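Local coordinates for hypothetical sugar kinase (Cytophaga hutchinsonii, PDB 3R8E), which is a putative sugar kinase of the ROK family that probably transfers a phosphate group from ATP to a sugar substrate, at residues S30-L35 / A308-A313; E135-F138 / K142-Q145; S251-V256 / L286-T291. All coordinates share one frame; numbering follows the deposited sequence.

Contact 1 of 3, residues S30-L35 / A308-A313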
loop_
_atom_site.group_PDB
_atom_site.type_symbol
_atom_site.label_atom_id
_atom_site.label_comp_id
_atom_site.label_asym_id
_atom_site.label_seq_id
_atom_site.Cartn_x
_atom_site.Cartn_y
_atom_site.Cartn_z
ATOM N N SER A 30 -23.683 16.985 0.450
ATOM C CA SER A 30 -24.417 17.239 -0.791
ATOM C C SER A 30 -24.252 16.101 -1.807
ATOM O O SER A 30 -23.193 15.480 -1.867
ATOM C CB SER A 30 -23.974 18.558 -1.416
ATOM O OG SER A 30 -22.593 18.551 -1.739
ATOM N N VAL A 31 -25.319 15.828 -2.588
ATOM C CA VAL A 31 -25.357 14.811 -3.653
ATOM C C VAL A 31 -25.334 15.569 -4.977
ATOM O O VAL A 31 -26.017 16.589 -5.104
ATOM C CB VAL A 31 -26.563 13.836 -3.542
ATOM C CG1 VAL A 31 -26.483 12.738 -4.603
ATOM C CG2 VAL A 31 -26.652 13.218 -2.149
ATOM N N LYS A 32 -24.546 15.091 -5.957
ATOM C CA LYS A 32 -24.375 15.834 -7.215
ATOM C C LYS A 32 -24.700 14.999 -8.458
ATOM O O LYS A 32 -24.256 13.861 -8.589
ATOM C CB LYS A 32 -22.943 16.381 -7.333
ATOM C CG LYS A 32 -22.613 17.525 -6.381
ATOM C CD LYS A 32 -21.185 17.429 -5.831
ATOM C CE LYS A 32 -20.171 18.258 -6.590
ATOM N NZ LYS A 32 -19.718 17.588 -7.839
ATOM N N PHE A 33 -25.451 15.611 -9.381
ATOM C CA PHE A 33 -25.886 15.076 -10.671
ATOM C C PHE A 33 -25.356 15.956 -11.785
ATOM O O PHE A 33 -25.327 17.179 -11.634
ATOM C CB PHE A 33 -27.425 15.058 -10.744
ATOM C CG PHE A 33 -28.143 13.851 -10.185
ATOM C CD1 PHE A 33 -28.015 13.502 -8.846
ATOM C CD2 PHE A 33 -29.018 13.117 -10.977
ATOM C CE1 PHE A 33 -28.719 12.414 -8.322
ATOM C CE2 PHE A 33 -29.721 12.030 -10.450
ATOM C CZ PHE A 33 -29.563 11.685 -9.128
ATOM N N GLY A 34 -24.976 15.351 -12.901
ATOM C CA GLY A 34 -24.508 16.120 -14.048
ATOM C C GLY A 34 -24.395 15.326 -15.325
ATOM O O GLY A 34 -24.030 14.146 -15.304
ATOM N N LEU A 35 -24.700 15.982 -16.447
ATOM C CA LEU A 35 -24.570 15.369 -17.761
ATOM C C LEU A 35 -23.168 15.654 -18.265
ATOM O O LEU A 35 -22.777 16.817 -18.376
ATOM C CB LEU A 35 -25.646 15.884 -18.722
ATOM C CG LEU A 35 -26.333 14.818 -19.567
ATOM C CD1 LEU A 35 -27.136 13.853 -18.705
ATOM C CD2 LEU A 35 -27.237 15.452 -20.594
ATOM N N ALA A 308 -14.042 16.185 -10.222
ATOM C CA ALA A 308 -13.376 14.921 -10.552
ATOM C C ALA A 308 -14.235 13.680 -10.260
ATOM O O ALA A 308 -14.257 12.768 -11.087
ATOM C CB ALA A 308 -12.045 14.813 -9.819
ATOM N N GLY A 309 -14.921 13.663 -9.112
ATOM C CA GLY A 309 -15.775 12.550 -8.693
ATOM C C GLY A 309 -16.905 12.257 -9.662
ATOM O O GLY A 309 -17.106 11.103 -10.053
ATOM N N LEU A 310 -17.628 13.311 -10.075
ATOM C CA LEU A 310 -18.740 13.215 -11.022
ATOM C C LEU A 310 -18.223 12.825 -12.413
ATOM O O LEU A 310 -18.782 11.922 -13.040
ATOM C CB LEU A 310 -19.507 14.544 -11.073
ATOM C CG LEU A 310 -20.960 14.457 -11.546
ATOM C CD1 LEU A 310 -21.841 15.401 -10.760
ATOM C CD2 LEU A 310 -21.074 14.771 -13.026
ATOM N N LEU A 311 -17.125 13.467 -12.869
ATOM C CA LEU A 311 -16.510 13.169 -14.166
ATOM C C LEU A 311 -16.050 11.709 -14.228
ATOM O O LEU A 311 -16.293 11.037 -15.231
ATOM C CB LEU A 311 -15.333 14.117 -14.469
ATOM C CG LEU A 311 -15.693 15.579 -14.772
ATOM C CD1 LEU A 311 -14.443 16.433 -14.832
ATOM C CD2 LEU A 311 -16.453 15.713 -16.081
ATOM N N GLY A 312 -15.445 11.225 -13.139
ATOM C CA GLY A 312 -14.970 9.849 -13.026
ATOM C C GLY A 312 -16.113 8.858 -13.004
ATOM O O GLY A 312 -16.019 7.795 -13.623
ATOM N N ALA A 313 -17.213 9.214 -12.312
ATOM C CA ALA A 313 -18.422 8.379 -12.244
ATOM C C ALA A 313 -18.968 8.170 -13.662
ATOM O O ALA A 313 -19.190 7.031 -14.063
ATOM C CB ALA A 313 -19.465 9.016 -11.338
HETATM O O HOH W 1 -17.857 15.390 -8.184
#

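Contact 2 of 3, residues E135-F138 / K142-Q145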
loop_
_atom_site.group_PDB
_atom_site.type_symbol
_atom_site.label_atom_id
_atom_site.label_comp_id
_atom_site.label_asym_id
_atom_site.label_seq_id
_atom_site.Cartn_x
_atom_site.Cartn_y
_atom_site.Cartn_z
ATOM N N GLU A 135 -9.588 12.474 -13.180
ATOM C CA GLU A 135 -8.308 13.126 -13.465
ATOM C C GLU A 135 -7.611 12.422 -14.619
ATOM O O GLU A 135 -7.055 13.085 -15.485
ATOM C CB GLU A 135 -7.416 13.141 -12.213
ATOM C CG GLU A 135 -7.763 14.249 -11.223
ATOM C CD GLU A 135 -7.497 15.686 -11.646
ATOM O OE1 GLU A 135 -6.744 15.909 -12.621
ATOM O OE2 GLU A 135 -8.017 16.597 -10.965
ATOM N N TYR A 136 -7.697 11.080 -14.660
ATOM C CA TYR A 136 -7.093 10.260 -15.705
ATOM C C TYR A 136 -7.700 10.560 -17.084
ATOM O O TYR A 136 -6.967 10.601 -18.069
ATOM C CB TYR A 136 -7.259 8.766 -15.360
ATOM C CG TYR A 136 -6.711 7.824 -16.414
ATOM C CD1 TYR A 136 -5.345 7.577 -16.513
ATOM C CD2 TYR A 136 -7.558 7.184 -17.315
ATOM C CE1 TYR A 136 -4.836 6.702 -17.471
ATOM C CE2 TYR A 136 -7.060 6.321 -18.289
ATOM C CZ TYR A 136 -5.696 6.088 -18.368
ATOM O OH TYR A 136 -5.196 5.232 -19.322
ATOM N N TYR A 137 -9.020 10.774 -17.165
ATOM C CA TYR A 137 -9.629 11.024 -18.473
ATOM C C TYR A 137 -9.694 12.488 -18.866
ATOM O O TYR A 137 -9.678 12.780 -20.067
ATOM C CB TYR A 137 -11.059 10.454 -18.527
ATOM C CG TYR A 137 -11.138 8.943 -18.604
ATOM C CD1 TYR A 137 -10.353 8.227 -19.506
ATOM C CD2 TYR A 137 -12.054 8.235 -17.833
ATOM C CE1 TYR A 137 -10.432 6.838 -19.592
ATOM C CE2 TYR A 137 -12.151 6.846 -17.919
ATOM C CZ TYR A 137 -11.335 6.151 -18.797
ATOM O OH TYR A 137 -11.424 4.781 -18.876
ATOM N N PHE A 138 -9.832 13.411 -17.890
ATOM C CA PHE A 138 -10.102 14.806 -18.243
ATOM C C PHE A 138 -9.187 15.872 -17.625
ATOM O O PHE A 138 -9.288 17.037 -18.023
ATOM C CB PHE A 138 -11.557 15.139 -17.853
ATOM C CG PHE A 138 -12.602 14.152 -18.327
ATOM C CD1 PHE A 138 -12.983 14.103 -19.664
ATOM C CD2 PHE A 138 -13.206 13.273 -17.435
ATOM C CE1 PHE A 138 -13.965 13.202 -20.097
ATOM C CE2 PHE A 138 -14.183 12.370 -17.869
ATOM C CZ PHE A 138 -14.553 12.338 -19.196
ATOM N N LYS A 142 -4.034 14.124 -17.893
ATOM C CA LYS A 142 -4.842 13.048 -18.452
ATOM C C LYS A 142 -3.967 11.989 -19.131
ATOM O O LYS A 142 -2.941 12.308 -19.752
ATOM C CB LYS A 142 -5.935 13.561 -19.405
ATOM C CG LYS A 142 -5.459 14.307 -20.639
ATOM C CD LYS A 142 -6.589 14.434 -21.655
ATOM C CE LYS A 142 -6.115 15.030 -22.956
ATOM N NZ LYS A 142 -7.189 15.025 -23.984
ATOM N N ARG A 143 -4.359 10.719 -18.930
ATOM C CA ARG A 143 -3.733 9.505 -19.463
ATOM C C ARG A 143 -2.389 9.165 -18.776
ATOM O O ARG A 143 -1.752 8.178 -19.157
ATOM C CB ARG A 143 -3.594 9.525 -21.001
ATOM C CG ARG A 143 -4.928 9.552 -21.754
ATOM C CD ARG A 143 -5.642 8.208 -21.746
ATOM N NE ARG A 143 -6.993 8.307 -22.297
ATOM C CZ ARG A 143 -7.806 7.272 -22.487
ATOM N NH1 ARG A 143 -7.411 6.042 -22.178
ATOM N NH2 ARG A 143 -9.017 7.457 -22.993
HETATM N N MSE A 144 -2.003 9.915 -17.719
HETATM C CA MSE A 144 -0.844 9.566 -16.882
HETATM C C MSE A 144 -1.171 8.179 -16.332
HETATM O O MSE A 144 -2.235 8.007 -15.736
HETATM C CB MSE A 144 -0.656 10.606 -15.777
HETATM C CG MSE A 144 0.540 10.327 -14.877
HETATM SE SE MSE A 144 1.049 11.906 -13.865
HETATM C CE MSE A 144 -0.502 12.211 -12.843
ATOM N N GLN A 145 -0.336 7.177 -16.638
ATOM C CA GLN A 145 -0.658 5.777 -16.377
ATOM C C GLN A 145 -0.657 5.354 -14.911
ATOM O O GLN A 145 -1.493 4.531 -14.527
ATOM C CB GLN A 145 0.293 4.858 -17.161
ATOM C CG GLN A 145 0.120 4.951 -18.686
ATOM C CD GLN A 145 -1.249 4.531 -19.174
ATOM O OE1 GLN A 145 -2.114 5.356 -19.492
ATOM N NE2 GLN A 145 -1.467 3.241 -19.284
HETATM O O HOH W 2 -9.055 11.019 -22.061
HETATM O O HOH W 3 -9.653 3.759 -20.832
#

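Contact 3 of 3, residues S251-V256 / L286-T291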
loop_
_atom_site.group_PDB
_atom_site.type_symbol
_atom_site.label_atom_id
_atom_site.label_comp_id
_atom_site.label_asym_id
_atom_site.label_seq_id
_atom_site.Cartn_x
_atom_site.Cartn_y
_atom_site.Cartn_z
ATOM N N SER A 251 3.100 9.984 5.246
ATOM C CA SER A 251 2.141 8.955 4.816
ATOM C C SER A 251 2.390 8.559 3.355
ATOM O O SER A 251 2.268 7.379 3.014
ATOM C CB SER A 251 0.704 9.416 5.020
ATOM O OG SER A 251 0.325 9.187 6.368
ATOM N N LEU A 252 2.786 9.528 2.502
ATOM C CA LEU A 252 3.107 9.235 1.100
ATOM C C LEU A 252 4.337 8.322 1.008
ATOM O O LEU A 252 4.368 7.467 0.131
ATOM C CB LEU A 252 3.295 10.514 0.260
ATOM C CG LEU A 252 1.984 11.176 -0.201
ATOM C CD1 LEU A 252 2.214 12.619 -0.630
ATOM C CD2 LEU A 252 1.306 10.372 -1.321
ATOM N N VAL A 253 5.304 8.443 1.953
ATOM C CA VAL A 253 6.473 7.542 2.011
ATOM C C VAL A 253 5.967 6.093 2.115
ATOM O O VAL A 253 6.415 5.220 1.364
ATOM C CB VAL A 253 7.425 7.907 3.184
ATOM C CG1 VAL A 253 8.370 6.747 3.532
ATOM C CG2 VAL A 253 8.217 9.175 2.864
ATOM N N ASN A 254 4.993 5.858 3.013
ATOM C CA ASN A 254 4.420 4.526 3.210
ATOM C C ASN A 254 3.643 4.033 1.990
ATOM O O ASN A 254 3.768 2.857 1.647
ATOM C CB ASN A 254 3.534 4.490 4.454
ATOM C CG ASN A 254 4.317 4.525 5.735
ATOM O OD1 ASN A 254 5.532 4.332 5.741
ATOM N ND2 ASN A 254 3.641 4.774 6.847
ATOM N N ILE A 255 2.847 4.908 1.342
ATOM C CA ILE A 255 2.068 4.550 0.147
ATOM C C ILE A 255 3.029 4.176 -0.983
ATOM O O ILE A 255 2.846 3.154 -1.637
ATOM C CB ILE A 255 1.102 5.694 -0.274
ATOM C CG1 ILE A 255 0.047 5.945 0.818
ATOM C CG2 ILE A 255 0.425 5.400 -1.622
ATOM C CD1 ILE A 255 -0.583 7.344 0.786
ATOM N N VAL A 256 4.069 4.994 -1.182
ATOM C CA VAL A 256 5.060 4.762 -2.233
ATOM C C VAL A 256 5.808 3.433 -1.976
ATOM O O VAL A 256 6.012 2.676 -2.919
ATOM C CB VAL A 256 6.013 5.978 -2.338
ATOM C CG1 VAL A 256 7.261 5.647 -3.137
ATOM C CG2 VAL A 256 5.284 7.166 -2.956
ATOM N N LEU A 286 12.087 12.943 0.288
ATOM C CA LEU A 286 13.513 12.844 -0.018
ATOM C C LEU A 286 14.299 12.292 1.175
ATOM O O LEU A 286 15.267 11.570 0.966
ATOM C CB LEU A 286 14.083 14.204 -0.437
ATOM C CG LEU A 286 13.599 14.801 -1.766
ATOM C CD1 LEU A 286 13.988 16.272 -1.859
ATOM C CD2 LEU A 286 14.175 14.046 -2.957
ATOM N N GLU A 287 13.877 12.618 2.417
ATOM C CA GLU A 287 14.533 12.153 3.644
ATOM C C GLU A 287 14.407 10.644 3.853
ATOM O O GLU A 287 15.356 10.021 4.331
ATOM C CB GLU A 287 13.941 12.855 4.876
ATOM C CG GLU A 287 14.558 14.210 5.190
ATOM C CD GLU A 287 13.898 15.021 6.294
ATOM O OE1 GLU A 287 13.021 14.480 7.006
ATOM O OE2 GLU A 287 14.272 16.205 6.451
ATOM N N HIS A 288 13.234 10.064 3.530
ATOM C CA HIS A 288 12.942 8.660 3.814
ATOM C C HIS A 288 12.971 7.710 2.608
ATOM O O HIS A 288 12.966 6.496 2.818
ATOM C CB HIS A 288 11.572 8.548 4.496
ATOM C CG HIS A 288 11.487 9.294 5.793
ATOM N ND1 HIS A 288 12.114 8.831 6.933
ATOM C CD2 HIS A 288 10.840 10.444 6.087
ATOM C CE1 HIS A 288 11.826 9.707 7.881
ATOM N NE2 HIS A 288 11.070 10.698 7.416
ATOM N N LEU A 289 12.963 8.227 1.373
ATOM C CA LEU A 289 12.971 7.362 0.194
ATOM C C LEU A 289 14.280 7.452 -0.584
ATOM O O LEU A 289 14.780 8.557 -0.781
ATOM C CB LEU A 289 11.803 7.688 -0.761
ATOM C CG LEU A 289 10.373 7.460 -0.242
ATOM C CD1 LEU A 289 9.373 8.186 -1.119
ATOM C CD2 LEU A 289 10.028 5.961 -0.140
ATOM N N PRO A 290 14.792 6.318 -1.123
ATOM C CA PRO A 290 16.007 6.384 -1.955
ATOM C C PRO A 290 15.721 7.021 -3.323
ATOM O O PRO A 290 14.555 7.201 -3.699
ATOM C CB PRO A 290 16.433 4.918 -2.084
ATOM C CG PRO A 290 15.172 4.143 -1.925
ATOM C CD PRO A 290 14.303 4.929 -0.986
ATOM N N THR A 291 16.786 7.330 -4.082
ATOM C CA THR A 291 16.695 7.995 -5.394
ATOM C C THR A 291 15.896 7.166 -6.430
ATOM O O THR A 291 15.332 7.761 -7.359
ATOM C CB THR A 291 18.079 8.378 -5.929
ATOM O OG1 THR A 291 18.901 7.222 -6.019
ATOM C CG2 THR A 291 18.756 9.446 -5.077
#

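Contact 1 of 3, residues S30-L35 / A308-A313
L310 reaches from helix 308-318 to strand 30-36 and sets one methyl against K32 and the other against G34. The pairing illustrates how, in a putative kinase with the ribonuclease H-like fold, the last helix can return to the first sheet: strand 30-36 belongs to the first mixed sheet, helix 308-318 follows the final strand of the second, and the two segments cross at -54° with their axes 9.1 Å apart.

The apolar part of the contact rests almost wholly on one forked side chain. With CG swung roughly opposite the backbone N (chi1 -156°), the fork of L310 is carried out to the strand. CD1 comes to 3.7 Å from K32 CB and also lies against the K32 carbonyl, while CD2 sits 3.8 Å from G34 CA. The missing side chain at G34 matters here, since a CB built on that residue would fall only 2.9 Å from L310 CD2. Shortening L310 to an alanine would probably open a gap over G34 and leave K32 CB without its apolar neighbour. F33, whose CB points away from the helix, packs its ring on W53 and on helix 59-73, so the alternation of the strand divides its two sides between different layers of the fold.

The polar part is indirect, for no hydrogen bond joins the segments. K32 bends along its chain so that NZ can serve both the carbonyl of N306, just before the helix, and an ordered water. That water accepts twice: K32 NZ gives it a hydrogen bond of 2.9 Å, and the first-turn amide L310 N gives it another of 2.8 Å.

Contact 2 of 3, residues E135-F138 / K142-Q145
Y136 O receives the amide of R143 where helix 127-138 ends and the chain turns toward strand 147-152, the connection from the first mixed sheet to the second in this putative kinase, consistent with a ribonuclease H-like fold. R143 N lies 2.7 Å from Y136 O, in the carbonyl plane and on a lone pair, with an N-H...O angle of 152°. The same oxygen is approached by K142 CA at 3.3 Å in a CA-H...O contact, so two consecutive residues of the returning loop converge on one carbonyl near the helix end.

Side chains extend this first shell. The Y136 ring meets the backbone beyond the turn at its edge, where M144 O lies in the ring plane 3.2 Å from Y136 CD1; R143 N stands over one of its faces. The R143 chain is bent at chi2 (-75°), which brings its guanidinium back to the helix, and there Y137 CE1 sits 3.6 Å above the guanidinium plane, toward its rim. The two planes are steeply inclined, 67° apart, so this is no parallel stack.

Outside that shell, Y136 CD2 lies over one face of the Y137 ring, toward its rim, and Y136 also packs on F147 of the following strand. The side chain of selenomethionine M144 packs on N263 and L265 of strand 263-267, and E135 OE2 accepts a hydrogen bond from L304 N. Water adds to the outer layer: one molecule donates to Y137 O at 2.7 Å and takes only a weak bond from R143 NE, 3.4 Å away.

Contact 3 of 3, residues S251-V256 / L286-T291
L289 slots its branched end between V253 and V256, one helical turn apart on helix 235-259. It is the first residue past the helical part of 274-288, and its side chain, followed outward, gives a compact example of how a chain leaving one helix can remain anchored on another. CB itself stands back, no nearer than 5.3 Å to V253 CG2. The first torsion turns CG opposite the carbonyl carbon (chi1 -64°) and brings it to 4.2 Å from that same methyl. At the fork the duties divide. CD1 goes to V256, 3.9 Å from CG1, whereas CD2 settles between the two valines, 4.1 Å from V253 CG1 and similarly near V256 CG1, and passes close to the backbone oxygen of V253. The side chains of V253 and L289 lie alongside each other and point in opposite senses; that of V256 meets the leucine at a slant.

H288 extends the apolar patch by one residue. Its CB, rather than its imidazole, makes the closest approach, 3.8 Å from V253 CG2 and equally near CG1, so two successive residues, H288 and L289, both lean on V253. No hydrogen bond joins the two segments.

Beyond them, M285 adds to the cover of V256, and T294 touches L289. L181 of the second subunit packs on both V253 and H288, and its backbone N donates to N254 OD1, so this helix pair also contributes to the dimer interface. After L289, P290 takes the N-cap position of helix 291-294. Helix 274-288 itself bridges parallel strands 263-267 and 298-301: a beta-alpha-beta crossover, here packed against the preceding long helix in the manner of a ribonuclease H-like domain.

From the N terminus, strand 30-36 appears first, yet its partner comes only in helix 308-318, so contact 1 closes a loop of 272 residues that encloses the others. Inside it, contact 2 closes a short turn of three intervening residues, and contact 3 follows in series with 29 between its segments. Contacts 1 and 2 touch, with L311 O 3.6 Å from F138 CE2, bringing helices 127-138 and 308-318 together. Contact 3 lies on the other side of the chain's centre, about 32 Å from contact 1 between centres. Contact 1 ties the first sheet to the last helix, contact 2 lies on the connection between the sheets, and contact 3 is on the dimer side.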